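Local structure of MdcD (Pseudomonas aeruginosa, 5VIP) at residues A71-L85 with T110-Q124. The protein is probably the beta subunit of a biotin-independent malonate decarboxylase, taking part in decarboxylation of malonyl groups carried as thioesters on an acyl carrier protein. Numbering follows the deposited sequence.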
# COMPACT_ATOMS: atom_id res chain seq x y z
N ALA B 71 0.63 -24.11 1.75
CA ALA B 71 0.75 -22.81 2.39
C ALA B 71 2.13 -22.18 2.17
O ALA B 71 3.13 -22.87 1.91
CB ALA B 71 0.47 -22.93 3.88
N VAL B 72 2.16 -20.86 2.26
CA VAL B 72 3.40 -20.12 2.31
C VAL B 72 3.25 -19.13 3.46
O VAL B 72 2.15 -18.62 3.73
CB VAL B 72 3.72 -19.40 0.98
CG1 VAL B 72 2.62 -18.40 0.63
CG2 VAL B 72 5.11 -18.71 1.04
N LEU B 73 4.34 -18.89 4.16
CA LEU B 73 4.33 -18.05 5.34
C LEU B 73 5.45 -17.04 5.16
O LEU B 73 6.57 -17.43 4.85
CB LEU B 73 4.53 -18.91 6.60
CG LEU B 73 4.21 -18.36 7.99
CD1 LEU B 73 4.00 -19.52 8.98
CD2 LEU B 73 5.32 -17.45 8.47
N ALA B 74 5.15 -15.75 5.30
CA ALA B 74 6.21 -14.76 5.35
C ALA B 74 6.18 -14.12 6.72
O ALA B 74 5.13 -13.63 7.16
CB ALA B 74 6.05 -13.70 4.23
N ALA B 75 7.32 -14.13 7.41
CA ALA B 75 7.41 -13.58 8.76
C ALA B 75 8.55 -12.58 8.83
O ALA B 75 9.69 -12.91 8.49
CB ALA B 75 7.62 -14.68 9.78
N ILE B 76 8.25 -11.37 9.27
CA ILE B 76 9.27 -10.33 9.38
C ILE B 76 9.88 -10.38 10.77
O ILE B 76 9.16 -10.49 11.77
CB ILE B 76 8.70 -8.94 9.08
CG1 ILE B 76 8.03 -8.94 7.71
CG2 ILE B 76 9.80 -7.88 9.17
CD1 ILE B 76 7.25 -7.68 7.37
N GLU B 77 11.20 -10.34 10.83
CA GLU B 77 11.89 -10.34 12.11
C GLU B 77 12.01 -8.91 12.62
O GLU B 77 12.88 -8.15 12.18
CB GLU B 77 13.27 -11.00 11.98
CG GLU B 77 14.06 -11.04 13.29
CD GLU B 77 13.29 -11.69 14.43
OE1 GLU B 77 13.25 -12.94 14.49
OE2 GLU B 77 12.71 -10.95 15.26
N GLY B 78 11.12 -8.54 13.53
CA GLY B 78 11.10 -7.21 14.09
C GLY B 78 12.31 -6.88 14.94
O GLY B 78 12.59 -5.71 15.20
N ALA B 79 13.03 -7.90 15.37
CA ALA B 79 14.22 -7.68 16.19
C ALA B 79 15.41 -7.24 15.34
O ALA B 79 16.45 -6.86 15.88
CB ALA B 79 14.56 -8.94 16.98
N PHE B 80 15.25 -7.27 14.02
CA PHE B 80 16.30 -6.89 13.08
C PHE B 80 15.92 -5.65 12.27
O PHE B 80 15.00 -5.71 11.45
CB PHE B 80 16.61 -8.06 12.13
CG PHE B 80 17.63 -7.73 11.06
CD1 PHE B 80 18.99 -7.70 11.36
CD2 PHE B 80 17.23 -7.46 9.76
CE1 PHE B 80 19.93 -7.40 10.38
CE2 PHE B 80 18.16 -7.16 8.77
CZ PHE B 80 19.51 -7.13 9.08
N GLN B 81 16.62 -4.54 12.49
CA GLN B 81 16.32 -3.29 11.79
C GLN B 81 14.90 -2.81 12.11
O GLN B 81 14.29 -2.08 11.33
CB GLN B 81 16.48 -3.46 10.27
CG GLN B 81 17.88 -3.32 9.70
CD GLN B 81 18.35 -1.88 9.61
OE1 GLN B 81 17.61 -0.94 9.93
NE2 GLN B 81 19.58 -1.69 9.16
N GLY B 82 14.37 -3.23 13.26
CA GLY B 82 12.97 -2.97 13.58
C GLY B 82 11.99 -3.55 12.57
O GLY B 82 10.85 -3.08 12.45
N GLY B 83 12.43 -4.56 11.82
CA GLY B 83 11.61 -5.13 10.77
C GLY B 83 11.43 -4.21 9.56
O GLY B 83 10.48 -4.36 8.80
N SER B 84 12.34 -3.25 9.39
CA SER B 84 12.30 -2.37 8.23
C SER B 84 12.54 -3.14 6.95
O SER B 84 13.45 -3.96 6.88
CB SER B 84 13.35 -1.26 8.37
OG SER B 84 13.27 -0.67 9.65
N LEU B 85 11.73 -2.87 5.93
CA LEU B 85 11.83 -3.61 4.67
C LEU B 85 12.76 -2.92 3.67
O LEU B 85 12.76 -1.70 3.55
CB LEU B 85 10.44 -3.79 4.05
CG LEU B 85 9.52 -4.78 4.77
CD1 LEU B 85 8.21 -4.90 4.04
CD2 LEU B 85 10.17 -6.15 4.90
N THR B 110 -3.18 -22.68 -2.62
CA THR B 110 -2.16 -22.23 -1.68
C THR B 110 -2.62 -21.01 -0.87
O THR B 110 -3.14 -20.04 -1.42
CB THR B 110 -0.86 -21.92 -2.42
OG1 THR B 110 -0.41 -23.14 -3.02
CG2 THR B 110 0.21 -21.41 -1.46
N ARG B 111 -2.42 -21.11 0.44
CA ARG B 111 -2.83 -20.11 1.41
C ARG B 111 -1.61 -19.32 1.86
O ARG B 111 -0.57 -19.91 2.10
CB ARG B 111 -3.50 -20.79 2.61
CG ARG B 111 -4.50 -21.90 2.27
CD ARG B 111 -4.69 -22.84 3.44
NE ARG B 111 -6.08 -23.33 3.58
CZ ARG B 111 -6.54 -23.97 4.66
NH1 ARG B 111 -5.73 -24.20 5.70
NH2 ARG B 111 -7.81 -24.37 4.70
N ALA B 112 -1.73 -18.00 2.00
CA ALA B 112 -0.61 -17.19 2.46
C ALA B 112 -0.89 -16.62 3.85
O ALA B 112 -1.96 -16.06 4.11
CB ALA B 112 -0.31 -16.04 1.47
N LEU B 113 0.11 -16.76 4.72
CA LEU B 113 0.04 -16.30 6.10
C LEU B 113 1.16 -15.30 6.34
O LEU B 113 2.35 -15.60 6.11
CB LEU B 113 0.16 -17.48 7.06
CG LEU B 113 0.24 -17.23 8.57
CD1 LEU B 113 -1.02 -16.52 9.07
CD2 LEU B 113 0.42 -18.55 9.28
N LEU B 114 0.78 -14.09 6.78
CA LEU B 114 1.75 -13.01 6.98
C LEU B 114 1.90 -12.69 8.46
O LEU B 114 0.94 -12.32 9.13
CB LEU B 114 1.30 -11.73 6.24
CG LEU B 114 1.08 -11.87 4.73
CD1 LEU B 114 0.57 -10.53 4.15
CD2 LEU B 114 2.39 -12.28 4.07
N LEU B 115 3.13 -12.82 8.97
CA LEU B 115 3.45 -12.43 10.33
C LEU B 115 4.15 -11.07 10.30
O LEU B 115 5.35 -10.97 10.00
CB LEU B 115 4.33 -13.48 11.01
CG LEU B 115 3.66 -14.65 11.73
CD1 LEU B 115 2.43 -15.22 11.02
CD2 LEU B 115 4.66 -15.77 12.03
N LEU B 116 3.40 -10.02 10.62
CA LEU B 116 3.84 -8.65 10.36
C LEU B 116 4.39 -7.93 11.58
O LEU B 116 3.64 -7.32 12.34
CB LEU B 116 2.68 -7.85 9.76
CG LEU B 116 2.14 -8.44 8.45
CD1 LEU B 116 1.00 -7.60 7.88
CD2 LEU B 116 3.26 -8.57 7.43
N GLU B 117 5.71 -8.00 11.77
CA GLU B 117 6.38 -7.23 12.82
C GLU B 117 7.30 -6.26 12.11
O GLU B 117 8.40 -6.64 11.73
CB GLU B 117 7.17 -8.14 13.76
CG GLU B 117 6.30 -9.18 14.50
CD GLU B 117 5.25 -8.52 15.39
OE1 GLU B 117 4.07 -8.98 15.37
OE2 GLU B 117 5.59 -7.56 16.11
N THR B 118 6.85 -5.03 11.92
CA THR B 118 7.58 -4.12 11.05
C THR B 118 7.21 -2.67 11.34
O THR B 118 6.09 -2.35 11.76
CB THR B 118 7.30 -4.46 9.56
OG1 THR B 118 8.09 -3.63 8.71
CG2 THR B 118 5.81 -4.30 9.23
N GLY B 119 8.17 -1.78 11.12
CA GLY B 119 7.96 -0.37 11.40
C GLY B 119 8.08 0.57 10.21
O GLY B 119 7.88 1.78 10.34
N GLY B 120 8.41 0.02 9.05
CA GLY B 120 8.50 0.83 7.84
C GLY B 120 9.56 0.35 6.88
O GLY B 120 9.81 -0.84 6.77
N VAL B 121 10.18 1.26 6.15
CA VAL B 121 11.23 0.87 5.22
C VAL B 121 12.61 1.32 5.70
O VAL B 121 12.72 2.21 6.55
CB VAL B 121 10.98 1.43 3.80
CG1 VAL B 121 9.60 1.01 3.33
CG2 VAL B 121 11.07 2.92 3.82
N ARG B 122 13.64 0.69 5.17
CA ARG B 122 15.01 1.10 5.42
C ARG B 122 15.35 2.37 4.66
O ARG B 122 15.30 2.38 3.42
CB ARG B 122 15.98 0.00 5.00
CG ARG B 122 15.91 -1.20 5.89
CD ARG B 122 16.75 -2.29 5.33
NE ARG B 122 16.19 -3.59 5.67
CZ ARG B 122 16.64 -4.73 5.17
NH1 ARG B 122 17.65 -4.72 4.31
NH2 ARG B 122 16.07 -5.88 5.52
N LEU B 123 15.72 3.42 5.38
CA LEU B 123 16.01 4.70 4.76
C LEU B 123 17.02 4.56 3.62
O LEU B 123 16.84 5.17 2.57
CB LEU B 123 16.53 5.70 5.80
CG LEU B 123 16.98 7.06 5.26
CD1 LEU B 123 15.89 7.71 4.42
CD2 LEU B 123 17.37 7.97 6.41
N GLN B 124 18.03 3.71 3.80
CA GLN B 124 19.07 3.49 2.79
C GLN B 124 18.56 2.83 1.50
O GLN B 124 19.22 2.91 0.46
CB GLN B 124 20.20 2.64 3.38
CG GLN B 124 20.50 2.95 4.84
CD GLN B 124 19.64 2.13 5.80
OE1 GLN B 124 19.54 0.91 5.66
NE2 GLN B 124 19.01 2.79 6.76
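V72 and A74 of strand 71-76 trade backbone hydrogen bonds with strand 111-115, the two parallel neighbours of a beta-alpha-beta unit whose crossover is helix 87-105, within the crotonase-type core of a carboxyltransferase domain. V72 N binds R111 O and V72 O receives L113 N; A74 repeats the pattern with L113 O and L115 N, and I76 N closes the run on L115 O at 3.0 Å.

Apolar packing covers both faces. On one, L73 and L113 lie side by side, CD1 to CD2 3.7 Å, while L73 CD2 also meets L115 CD2, and the CB atoms of A75 and L115 touch; helix 18-25 lies over this layer. The opposite face pairs V72 CG1 with A112 CB and A74 CB with L114 CD2; V72 and A112 pack on helix 87-105. At the end of its strand, I76 sends CG1 anti to its carbonyl carbon (chi1 -55°), bringing CD1 to 3.9 Å from T118 CB and near L116 CD2.

Beyond the strands the two segments stay joined through loop backbone. L85 N binds G120 O and L85 O receives R122 N. T118 OG1, anti to its own backbone N (chi1 -176°), donates to G83 O at a short 2.5 Å, from above the carbonyl plane. G83 CA lies 3.7 Å from E117 O, a buried carbonyl with no polar partner in the model.

R122 closes the far end. Its CG rests on S84 CB at 3.6 Å, and its guanidinium, salt-bridged to E125 through NH1, stands nearly perpendicular to the F80 ring, with NH2 at the ring edge. R122 NE donates to S84 O at 3.0 Å, approaching from above the carbonyl plane, 51° out of it.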